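Local atomic coordinates of xylose isomerase domain protein (Alicyclobacillus acidocaldarius subsp. acidocaldarius, PDB entry 3U0H), a protein that probably acts as an isomerase, has a xylose isomerase-like TIM barrel fold, and has no established substrate. Residues 190-194 / 236-241; 136-140 / 198-202; 204-208 / 231-235. All blocks are in the same frame, centred on the assembly; numbering follows the deposited sequence.

Interaction 1 of 3, residues 190-194 / 236-241; sequences EDDLA and RGLYLA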
# COMPACT_ATOMS: atom_id res chain seq x y z
N GLU A 190 31.99 12.39 7.75
CA GLU A 190 31.19 13.44 7.12
C GLU A 190 30.39 12.92 5.89
O GLU A 190 29.21 13.22 5.76
CB GLU A 190 32.09 14.64 6.76
CG GLU A 190 31.63 15.52 5.60
CD GLU A 190 32.37 16.83 5.48
OE1 GLU A 190 33.44 17.02 6.09
OE2 GLU A 190 31.85 17.69 4.75
N ASP A 191 31.03 12.12 5.03
CA ASP A 191 30.41 11.62 3.79
C ASP A 191 29.25 10.65 4.06
O ASP A 191 28.39 10.49 3.20
CB ASP A 191 31.44 10.93 2.81
CG ASP A 191 32.54 11.88 2.32
OD1 ASP A 191 32.39 13.12 2.45
OD2 ASP A 191 33.56 11.39 1.76
N ASP A 192 29.23 9.98 5.20
CA ASP A 192 28.09 9.13 5.53
C ASP A 192 26.78 9.93 5.59
O ASP A 192 25.71 9.48 5.13
CB ASP A 192 28.33 8.39 6.84
CG ASP A 192 29.47 7.38 6.73
OD1 ASP A 192 29.39 6.49 5.85
OD2 ASP A 192 30.44 7.49 7.52
N LEU A 193 26.92 11.16 6.09
CA LEU A 193 25.82 12.08 6.28
C LEU A 193 25.55 12.85 5.03
O LEU A 193 24.39 13.08 4.72
CB LEU A 193 26.13 13.02 7.41
CG LEU A 193 26.48 12.36 8.73
CD1 LEU A 193 26.79 13.42 9.77
CD2 LEU A 193 25.35 11.45 9.19
N ALA A 194 26.58 13.27 4.30
CA ALA A 194 26.38 13.97 3.03
C ALA A 194 25.63 13.15 1.95
O ALA A 194 25.02 13.72 1.05
CB ALA A 194 27.71 14.48 2.45
N ARG A 236 28.53 20.17 8.38
CA ARG A 236 28.71 20.43 7.00
C ARG A 236 28.03 19.28 6.25
O ARG A 236 27.30 19.50 5.31
CB ARG A 236 30.19 20.54 6.66
CG ARG A 236 30.49 20.90 5.19
CD ARG A 236 31.91 20.51 4.80
NE ARG A 236 32.85 21.19 5.62
CZ ARG A 236 33.96 20.68 6.19
NH1 ARG A 236 34.33 19.40 6.11
NH2 ARG A 236 34.71 21.51 6.88
N GLY A 237 28.26 18.05 6.71
CA GLY A 237 27.72 16.89 6.03
C GLY A 237 26.21 16.97 6.00
O GLY A 237 25.63 16.68 5.01
N LEU A 238 25.60 17.38 7.11
CA LEU A 238 24.17 17.44 7.20
C LEU A 238 23.71 18.52 6.24
O LEU A 238 22.79 18.27 5.43
CB LEU A 238 23.74 17.72 8.66
CG LEU A 238 24.00 16.47 9.52
CD1 LEU A 238 23.90 16.72 11.01
CD2 LEU A 238 23.08 15.36 9.01
N TYR A 239 24.41 19.68 6.28
CA TYR A 239 24.14 20.77 5.35
C TYR A 239 24.21 20.33 3.88
O TYR A 239 23.35 20.73 3.10
CB TYR A 239 25.02 22.00 5.57
CG TYR A 239 24.55 23.25 4.80
CD1 TYR A 239 23.53 24.07 5.29
CD2 TYR A 239 25.12 23.60 3.59
CE1 TYR A 239 23.11 25.20 4.58
CE2 TYR A 239 24.70 24.72 2.86
CZ TYR A 239 23.70 25.51 3.36
OH TYR A 239 23.29 26.60 2.64
N LEU A 240 25.21 19.55 3.48
CA LEU A 240 25.31 19.13 2.04
C LEU A 240 24.23 18.06 1.70
O LEU A 240 23.72 18.00 0.59
CB LEU A 240 26.69 18.60 1.71
CG LEU A 240 27.85 19.58 1.74
CD1 LEU A 240 29.14 18.76 1.82
CD2 LEU A 240 27.83 20.53 0.52
N ALA A 241 23.87 17.24 2.68
CA ALA A 241 22.65 16.44 2.55
C ALA A 241 21.46 17.26 2.13
O ALA A 241 20.64 16.78 1.37
CB ALA A 241 22.34 15.75 3.84
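With CG swung opposite the backbone N in both residues (chi1 153° in Glu190, -177° in Arg236), the carboxylate and the guanidinium are carried out from neighbouring helices of the TIM barrel's outer layer until they meet. The carboxylate comes in at the guanidinium edge, close to its plane but tilted against it, and OE1 of Glu190 forms a salt bridge with NH1 of Arg236 at 2.5 Å. The hydrogen bond within it is weak, because its N-H points well away from the straight line, and the very short distance leaves the exact placing of the two groups doubtful. Beside this pair, helix 190-194 and the second half of helix 231-241 run side by side, 22° from parallel and with axes 7.4 Å apart. Gly237 permits the closeness: a CB at this position would stand 2.8 Å from Glu190 O, which is a clash. The bare backbone instead lets Ala194 CA offer a CA-H...O contact to Gly237 O at 3.4 Å. Leu193 and Leu238 close the side facing the barrel strands, Leu193 CD1 lying 4.1 Å from Leu238 CG, while Leu238 also reaches Val201 and Val204 of strand 201-206. Away from the strands, Ala194 CB meets Leu240 CB at 4.3 Å. Tyr239, on the same helix as Leu240, packs on Glu53 of the second subunit, so helix 231-241 also reaches the subunit interface. At the C-terminal end of the pair, the methyl carbon CB of Ala241 rests 3.5 Å from Leu193 O.

Interaction 2 of 3, residues 136-140 / 198-202; sequences MRVGL and PEKVV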
# COMPACT_ATOMS: atom_id res chain seq x y z
N MSE A 136 4.14 14.25 7.93
CA MSE A 136 5.17 14.22 8.96
C MSE A 136 6.05 12.99 8.76
O MSE A 136 5.63 11.93 8.24
CB MSE A 136 4.54 14.31 10.33
CG MSE A 136 3.99 15.70 10.72
SE MSE A 136 2.97 15.66 12.41
CE MSE A 136 4.28 16.33 13.70
N ARG A 137 7.30 13.16 9.11
CA ARG A 137 8.22 12.04 9.01
C ARG A 137 8.64 11.54 10.38
O ARG A 137 8.64 12.30 11.37
CB ARG A 137 9.47 12.44 8.20
CG ARG A 137 9.27 12.67 6.70
CD ARG A 137 10.43 13.52 6.10
NE ARG A 137 10.45 14.86 6.71
CZ ARG A 137 11.53 15.56 6.99
NH1 ARG A 137 12.73 15.13 6.76
NH2 ARG A 137 11.38 16.73 7.53
N VAL A 138 8.99 10.25 10.41
CA VAL A 138 9.54 9.57 11.54
C VAL A 138 11.06 9.54 11.41
O VAL A 138 11.62 9.10 10.42
CB VAL A 138 8.96 8.12 11.63
CG1 VAL A 138 9.57 7.32 12.82
CG2 VAL A 138 7.45 8.19 11.73
N GLY A 139 11.74 10.05 12.39
CA GLY A 139 13.18 9.89 12.44
C GLY A 139 13.55 8.99 13.60
O GLY A 139 13.07 9.14 14.73
N LEU A 140 14.36 8.00 13.29
CA LEU A 140 14.74 6.98 14.23
C LEU A 140 16.17 7.31 14.60
O LEU A 140 17.02 7.42 13.74
CB LEU A 140 14.65 5.60 13.56
CG LEU A 140 13.27 5.16 13.18
CD1 LEU A 140 13.18 3.77 12.53
CD2 LEU A 140 12.32 5.21 14.38
N PRO A 198 17.96 14.31 1.56
CA PRO A 198 17.62 15.38 2.50
C PRO A 198 16.47 15.01 3.39
O PRO A 198 16.44 15.39 4.56
CB PRO A 198 17.16 16.54 1.61
CG PRO A 198 17.48 16.15 0.19
CD PRO A 198 18.07 14.78 0.16
N GLU A 199 15.50 14.33 2.79
CA GLU A 199 14.29 14.04 3.49
C GLU A 199 14.56 12.96 4.55
O GLU A 199 13.74 12.78 5.46
CB GLU A 199 13.17 13.60 2.55
CG GLU A 199 13.40 12.24 1.88
CD GLU A 199 14.11 12.41 0.56
OE1 GLU A 199 14.58 13.56 0.32
OE2 GLU A 199 14.15 11.42 -0.24
N LYS A 200 15.71 12.30 4.46
CA LYS A 200 16.07 11.28 5.47
C LYS A 200 16.75 11.83 6.74
O LYS A 200 16.78 11.14 7.79
CB LYS A 200 16.90 10.20 4.86
CG LYS A 200 16.15 9.45 3.80
CD LYS A 200 15.11 8.54 4.40
CE LYS A 200 14.55 7.57 3.33
NZ LYS A 200 13.11 7.92 3.04
N VAL A 201 17.20 13.09 6.68
CA VAL A 201 17.62 13.80 7.88
C VAL A 201 16.39 14.54 8.48
O VAL A 201 15.98 15.64 8.00
CB VAL A 201 18.77 14.77 7.61
CG1 VAL A 201 19.32 15.29 8.94
CG2 VAL A 201 19.87 14.13 6.79
N VAL A 202 15.79 13.90 9.49
CA VAL A 202 14.52 14.33 10.05
C VAL A 202 14.78 15.35 11.15
O VAL A 202 14.06 16.32 11.25
CB VAL A 202 13.73 13.12 10.60
CG1 VAL A 202 12.41 13.54 11.25
CG2 VAL A 202 13.46 12.08 9.48
O HOH W 1 15.16 17.37 6.22
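Arg137 reaches from the start of its strand toward the 3-10 turn 198-200, its chain bent at chi3 (-63°), and Arg137 NH1 donates a hydrogen bond to Glu199 O at 2.9 Å with an N-H...O angle of 160°. The carbonyl oxygen lies in the guanidinium plane, at its edge, whereas the donor stands above the carbonyl plane. A water completes the grip: it accepts a weak bond from the same NH1 and donates to Pro198 O (2.9 Å) and Val201 O (2.6 Å), tying the arginine to the 3-10 turn that leads into strand 201-206. Val138 turns its side chain away, but Val138 O meets Val202 CG2 at 3.6 Å. At Gly139 Val202 leans directly on the backbone, CG2 3.7 Å from Gly139 CA; a CB there would come 2.7 Å from Val202 CB and clash. The carboxylate of Glu199 is engaged elsewhere, in a salt bridge to Arg91 of the second subunit. These are two strands of the closed (beta/alpha)8 barrel that are not neighbours in the sheet: strand 174-179 runs between them, strand 100-104 flanks 137-141 on its other side, and Val138 packs outward on helix 113-131.

Interaction 3 of 3, residues 204-208 / 231-235; sequences VHIND and LVPFL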
# COMPACT_ATOMS: atom_id res chain seq x y z
N VAL A 204 18.08 16.65 14.24
CA VAL A 204 19.50 16.63 14.48
C VAL A 204 19.80 16.99 15.92
O VAL A 204 19.19 17.92 16.47
CB VAL A 204 20.20 17.60 13.52
CG1 VAL A 204 21.69 17.69 13.85
CG2 VAL A 204 19.95 17.13 12.08
N HIS A 205 20.68 16.22 16.55
CA HIS A 205 21.21 16.57 17.85
C HIS A 205 22.68 16.86 17.73
O HIS A 205 23.41 16.15 17.01
CB HIS A 205 21.08 15.43 18.86
CG HIS A 205 19.68 15.11 19.31
ND1 HIS A 205 19.39 13.94 19.93
CD2 HIS A 205 18.50 15.81 19.24
CE1 HIS A 205 18.08 13.92 20.26
NE2 HIS A 205 17.53 15.05 19.81
N ILE A 206 23.12 17.86 18.51
CA ILE A 206 24.53 18.20 18.69
C ILE A 206 24.99 18.19 20.20
O ILE A 206 24.19 18.37 21.09
CB ILE A 206 24.78 19.54 17.95
CG1 ILE A 206 26.26 19.71 17.63
CG2 ILE A 206 24.16 20.71 18.70
CD1 ILE A 206 26.57 20.71 16.54
N ASN A 207 26.28 17.95 20.45
CA ASN A 207 26.86 17.72 21.81
C ASN A 207 28.32 17.37 21.59
O ASN A 207 28.81 17.43 20.44
CB ASN A 207 26.13 16.58 22.58
CG ASN A 207 25.84 15.41 21.67
OD1 ASN A 207 26.79 14.85 21.08
ND2 ASN A 207 24.56 15.14 21.41
N ASP A 208 29.03 16.99 22.66
CA ASP A 208 30.47 16.73 22.61
C ASP A 208 30.96 15.73 23.66
O ASP A 208 30.21 15.31 24.50
CB ASP A 208 31.27 18.05 22.74
CG ASP A 208 32.39 18.17 21.72
OD1 ASP A 208 32.97 17.12 21.35
OD2 ASP A 208 32.70 19.32 21.30
N LEU A 231 32.81 18.83 14.80
CA LEU A 231 31.42 19.26 14.72
C LEU A 231 31.18 20.07 13.46
O LEU A 231 30.06 20.14 12.99
CB LEU A 231 31.02 20.06 15.97
CG LEU A 231 30.81 19.29 17.29
CD1 LEU A 231 30.32 20.26 18.38
CD2 LEU A 231 29.87 18.08 17.13
N VAL A 232 32.22 20.71 12.94
CA VAL A 232 32.09 21.38 11.67
C VAL A 232 31.81 20.39 10.52
O VAL A 232 30.88 20.60 9.81
CB VAL A 232 33.25 22.33 11.37
CG1 VAL A 232 33.02 22.99 10.01
CG2 VAL A 232 33.34 23.42 12.42
N PRO A 233 32.59 19.29 10.38
CA PRO A 233 32.27 18.24 9.39
C PRO A 233 30.94 17.56 9.63
O PRO A 233 30.28 17.19 8.67
CB PRO A 233 33.38 17.21 9.57
CG PRO A 233 34.55 18.00 10.11
CD PRO A 233 33.95 19.11 10.96
N PHE A 234 30.55 17.38 10.88
CA PHE A 234 29.20 16.88 11.21
C PHE A 234 28.09 17.74 10.61
O PHE A 234 27.24 17.25 9.88
CB PHE A 234 28.99 16.82 12.72
CG PHE A 234 27.63 16.35 13.13
CD1 PHE A 234 27.28 15.04 13.00
CD2 PHE A 234 26.75 17.21 13.72
CE1 PHE A 234 26.07 14.58 13.43
CE2 PHE A 234 25.55 16.77 14.17
CZ PHE A 234 25.19 15.44 13.99
N LEU A 235 28.11 19.03 10.93
CA LEU A 235 27.15 19.95 10.38
C LEU A 235 27.30 20.08 8.87
O LEU A 235 26.33 20.14 8.14
CB LEU A 235 27.29 21.30 11.03
CG LEU A 235 26.97 21.23 12.50
CD1 LEU A 235 27.38 22.57 13.14
CD2 LEU A 235 25.49 20.90 12.61
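Val204 and the Phe234 ring approach from opposite directions, Val204 CG1 meeting Phe234 CE2 at 4.0 Å, obliquely to the ring. The same ring also reaches the strand backbone, Phe234 CZ lying 3.6 Å from His205 O, again obliquely. Ile206 divides its side chain between two leucines. Ile206 CG1, opposite the backbone N (chi1 -159°), runs at a slant to Leu231 and touches Leu231 CD2 at 4.0 Å, while Ile206 CD1 carries on to meet Leu235 CD1 at 4.0 Å, the two chains crossing at about a right angle. This is the first half of a beta-alpha-beta crossover in the TIM barrel, in which strand 201-206 gives way to helix 231-241 and then to strand 246-249; strand and helix segments run antiparallel, at 174°, with axes 10.8 Å apart. Leu231 lies at the start of the helix, against the end of the strand and the residues after it, Leu231 CD2 3.5 Å from Asn207 O and Leu231 CD1 3.9 Å from Asp208 OD2. Removing both methyl branches, as an alanine here does, would probably open a gap beside Ile206 CG1 and leave the backbone oxygen of Asn207 with less apolar cover. The polar ends look elsewhere: Asp208 OD1 accepts from Ile229 N, Asn207 ND2 and His205 ND1 both bond the carboxylate of Asp179, and Asn207 OD1 pairs with Ser180 OG. His205 points away from the helix, and its side chain stands about 5 Å from a bound 1,2-ethanediol, probably carried over from crystallisation.

Overall arrangement
All three contacts gather round strand 201-206 and the helix that follows it. Interaction 2 uses the beginning of that strand and interaction 3 its end, their centres about 17 Å apart; interaction 1 lies about 11 Å from interaction 3 and about 15 Å from interaction 2, and shares helix 231-241 with interaction 3. Along the chain, interaction 2 closes before interaction 3 opens, while interactions 1 and 2 alternate their segments and 3 falls wholly between the segments of 1. Interaction 1 touches both others, Ala241 packing on Pro198 and Leu193 on Phe234, whereas 2 and 3 merely adjoin in sequence. Together they run from the barrel interior through the sheet to the outer helices.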